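Local coordinates for protein serine-threonine phosphatase 2C (Toxoplasma gondii, PDB 2I44) that probably removes phosphate from serine and threonine residues of proteins, as a metal-dependent phosphatase of the PP2C family that carries two calcium ions here, at residues R39-P44 with G57-T62. Sequence-based numbering, arbitrary orientation.
Sequences RFTLCP and GVFDGT. With CA (calcium ion), chain E; CA (calcium ion), chain D.
R39 and F59 form a hydrogen-bonded antiparallel pair, R39 N donating a hydrogen bond to F59 O (2.8 Å) and F59 N to R39 O (2.7 Å); T41 and G57 make the next such pair. The F59 ring leans back along its own strand toward G57, passing beside R39 and T41. Its CB lies 3.9 Å from R39 O, and chi1 of -44° swings CG away from its own carbonyl carbon, bringing CD2 3.7 Å from the same oxygen and CE2 3.7 Å from T41 OG1, at the ring edge. CZ ends over G57, whose lack of a side chain leaves room. T41 suits its site because its short branched side chain carries a hydroxyl that borders the ring and hydrogen-bonds K72 O. On the other face, apolar F40 CB packs against V58 CG2. D60's two-oxygen carboxylate gives OD1 to one calcium ion and OD2 to the other (both 2.2 Å), and G61 O binds the first; D266, D311 and waters, one shared by both ions, complete the second site. F59 faces helix 66-80, where R39's long charged side chain reaches E69 in a salt bridge, while F40 and V58 pack on strand 313-320 of the opposing sheet, within the PP2C beta sandwich.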
ATOM      1  N   ARG A  39       0.218   9.412   1.451  1.00 14.98           N
ATOM      2  CA  ARG A  39       0.490   9.749   0.060  1.00 15.98           C
ATOM      3  C   ARG A  39      -0.122   8.666  -0.828  1.00 15.53           C
ATOM      4  O   ARG A  39      -0.544   7.617  -0.338  1.00 15.92           O
ATOM      5  CB  ARG A  39       2.000   9.862  -0.178  1.00 15.33           C
ATOM      6  CG  ARG A  39       2.643  11.075   0.499  1.00 14.84           C
ATOM      7  CD  ARG A  39       2.127  12.385  -0.102  1.00 15.51           C
ATOM      8  NE  ARG A  39       2.832  13.554   0.425  1.00 17.77           N
ATOM      9  CZ  ARG A  39       2.651  14.074   1.639  1.00 19.32           C
ATOM     10  NH1 ARG A  39       1.775  13.540   2.482  1.00 19.08           N
ATOM     11  NH2 ARG A  39       3.363  15.128   2.018  1.00 20.20           N
ATOM     12  N   PHE A  40      -0.180   8.913  -2.130  1.00 16.13           N
ATOM     13  CA  PHE A  40      -0.758   7.932  -3.036  1.00 16.79           C
ATOM     14  C   PHE A  40      -0.345   8.184  -4.478  1.00 17.29           C
ATOM     15  O   PHE A  40       0.093   9.280  -4.839  1.00 15.00           O
ATOM     16  CB  PHE A  40      -2.281   7.943  -2.908  1.00 17.57           C
ATOM     17  CG  PHE A  40      -2.901   9.296  -3.117  1.00 20.96           C
ATOM     18  CD1 PHE A  40      -3.043   9.823  -4.395  1.00 20.55           C
ATOM     19  CD2 PHE A  40      -3.355  10.041  -2.033  1.00 20.98           C
ATOM     20  CE1 PHE A  40      -3.632  11.064  -4.595  1.00 20.66           C
ATOM     21  CE2 PHE A  40      -3.947  11.290  -2.226  1.00 23.21           C
ATOM     22  CZ  PHE A  40      -4.084  11.801  -3.509  1.00 21.37           C
ATOM     23  N   THR A  41      -0.514   7.160  -5.304  1.00 17.20           N
ATOM     24  CA  THR A  41      -0.126   7.237  -6.696  1.00 17.42           C
ATOM     25  C   THR A  41      -1.068   6.400  -7.543  1.00 19.76           C
ATOM     26  O   THR A  41      -1.388   5.270  -7.192  1.00 20.26           O
ATOM     27  CB  THR A  41       1.319   6.716  -6.870  1.00 17.72           C
ATOM     28  OG1 THR A  41       2.220   7.560  -6.138  1.00 16.75           O
ATOM     29  CG2 THR A  41       1.716   6.679  -8.348  1.00 18.53           C
ATOM     30  N   LEU A  42      -1.527   6.971  -8.649  1.00 20.50           N
ATOM     31  CA  LEU A  42      -2.406   6.260  -9.557  1.00 21.84           C
ATOM     32  C   LEU A  42      -1.942   6.498 -10.988  1.00 22.61           C
ATOM     33  O   LEU A  42      -1.863   7.641 -11.438  1.00 23.27           O
ATOM     34  CB  LEU A  42      -3.861   6.729  -9.385  1.00 23.16           C
ATOM     35  CG  LEU A  42      -4.943   5.905 -10.101  1.00 25.97           C
ATOM     36  CD1 LEU A  42      -6.312   6.262  -9.558  1.00 27.80           C
ATOM     37  CD2 LEU A  42      -4.890   6.148 -11.591  1.00 26.88           C
ATOM     38  N   CYS A  43      -1.615   5.419 -11.691  1.00 22.18           N
ATOM     39  CA  CYS A  43      -1.184   5.511 -13.085  1.00 23.23           C
ATOM     40  C   CYS A  43      -2.265   4.848 -13.947  1.00 23.16           C
ATOM     41  O   CYS A  43      -2.273   3.633 -14.120  1.00 22.05           O
ATOM     42  CB  CYS A  43       0.156   4.799 -13.270  1.00 24.76           C
ATOM     43  SG  CYS A  43       0.909   5.053 -14.898  1.00 26.28           S
ATOM     44  N   PRO A  44      -3.191   5.648 -14.504  1.00 24.31           N
ATOM     45  CA  PRO A  44      -4.289   5.150 -15.342  1.00 25.84           C
ATOM     46  C   PRO A  44      -3.905   4.298 -16.554  1.00 25.15           C
ATOM     47  O   PRO A  44      -4.590   3.326 -16.876  1.00 25.21           O
ATOM     48  CB  PRO A  44      -5.039   6.428 -15.719  1.00 27.00           C
ATOM     49  CG  PRO A  44      -3.959   7.447 -15.750  1.00 26.19           C
ATOM     50  CD  PRO A  44      -3.153   7.121 -14.517  1.00 24.88           C
ATOM     51  N   GLY A  57      -1.446   2.804  -5.844  1.00 16.59           N
ATOM     52  CA  GLY A  57      -0.621   2.777  -4.648  1.00 15.97           C
ATOM     53  C   GLY A  57      -1.004   3.815  -3.608  1.00 16.86           C
ATOM     54  O   GLY A  57      -1.318   4.955  -3.938  1.00 16.61           O
ATOM     55  N   VAL A  58      -0.990   3.405  -2.346  1.00 14.01           N
ATOM     56  CA  VAL A  58      -1.304   4.288  -1.235  1.00 12.46           C
ATOM     57  C   VAL A  58      -0.184   4.095  -0.221  1.00 12.86           C
ATOM     58  O   VAL A  58       0.256   2.967   0.015  1.00 11.76           O
ATOM     59  CB  VAL A  58      -2.672   3.933  -0.606  1.00 13.28           C
ATOM     60  CG1 VAL A  58      -2.906   4.768   0.648  1.00 12.48           C
ATOM     61  CG2 VAL A  58      -3.784   4.182  -1.614  1.00 10.35           C
ATOM     62  N   PHE A  59       0.274   5.184   0.389  1.00 14.33           N
ATOM     63  CA  PHE A  59       1.391   5.091   1.326  1.00 12.97           C
ATOM     64  C   PHE A  59       1.187   5.824   2.643  1.00 14.69           C
ATOM     65  O   PHE A  59       0.963   7.033   2.658  1.00 14.41           O
ATOM     66  CB  PHE A  59       2.650   5.631   0.635  1.00 14.92           C
ATOM     67  CG  PHE A  59       2.818   5.141  -0.776  1.00 16.56           C
ATOM     68  CD1 PHE A  59       3.360   3.884  -1.030  1.00 16.94           C
ATOM     69  CD2 PHE A  59       2.391   5.920  -1.851  1.00 15.51           C
ATOM     70  CE1 PHE A  59       3.471   3.407  -2.331  1.00 17.35           C
ATOM     71  CE2 PHE A  59       2.499   5.452  -3.158  1.00 17.53           C
ATOM     72  CZ  PHE A  59       3.040   4.190  -3.398  1.00 18.65           C
ATOM     73  N   ASP A  60       1.272   5.091   3.751  1.00 14.81           N
ATOM     74  CA  ASP A  60       1.113   5.695   5.077  1.00 14.20           C
ATOM     75  C   ASP A  60       2.490   6.004   5.662  1.00 13.80           C
ATOM     76  O   ASP A  60       3.183   5.116   6.167  1.00 14.66           O
ATOM     77  CB  ASP A  60       0.348   4.746   6.020  1.00 14.88           C
ATOM     78  CG  ASP A  60      -0.007   5.393   7.364  1.00 14.05           C
ATOM     79  OD1 ASP A  60       0.475   6.511   7.649  1.00 13.24           O
ATOM     80  OD2 ASP A  60      -0.773   4.769   8.140  1.00 15.33           O
ATOM     81  N   GLY A  61       2.886   7.271   5.596  1.00 13.60           N
ATOM     82  CA  GLY A  61       4.174   7.656   6.135  1.00 15.66           C
ATOM     83  C   GLY A  61       4.133   7.869   7.634  1.00 17.50           C
ATOM     84  O   GLY A  61       3.061   8.054   8.217  1.00 18.74           O
ATOM     85  N   THR A  62       5.301   7.819   8.260  1.00 16.29           N
ATOM     86  CA  THR A  62       5.427   8.037   9.694  1.00 19.40           C
ATOM     87  C   THR A  62       6.824   8.609   9.972  1.00 19.51           C
ATOM     88  O   THR A  62       7.787   8.277   9.278  1.00 17.71           O
ATOM     89  CB  THR A  62       5.219   6.730  10.490  1.00 20.56           C
ATOM     90  OG1 THR A  62       5.388   6.988  11.888  1.00 25.78           O
ATOM     91  CG2 THR A  62       6.212   5.684  10.062  1.00 22.59           C
TER
HETATM   92 CA    CA E 402       1.125   7.890   9.246  1.00 24.59          CA
HETATM   93 CA    CA D 401      -1.783   5.940   9.741  1.00 26.90          CA
HETATM   94  O   HOH W   1      -2.921   6.872   7.945  1.00 15.94           O
HETATM   95  O   HOH W   2      -0.728   7.698  10.191  1.00 18.46           O
HETATM   96  O   HOH W   3      -0.740   4.773  10.875  1.00 28.30           O
HETATM   97  O   HOH W   4       1.701   6.129  10.649  1.00 22.64           O
HETATM   98  O   HOH W   5       1.772   9.805  10.281  1.00 18.60           O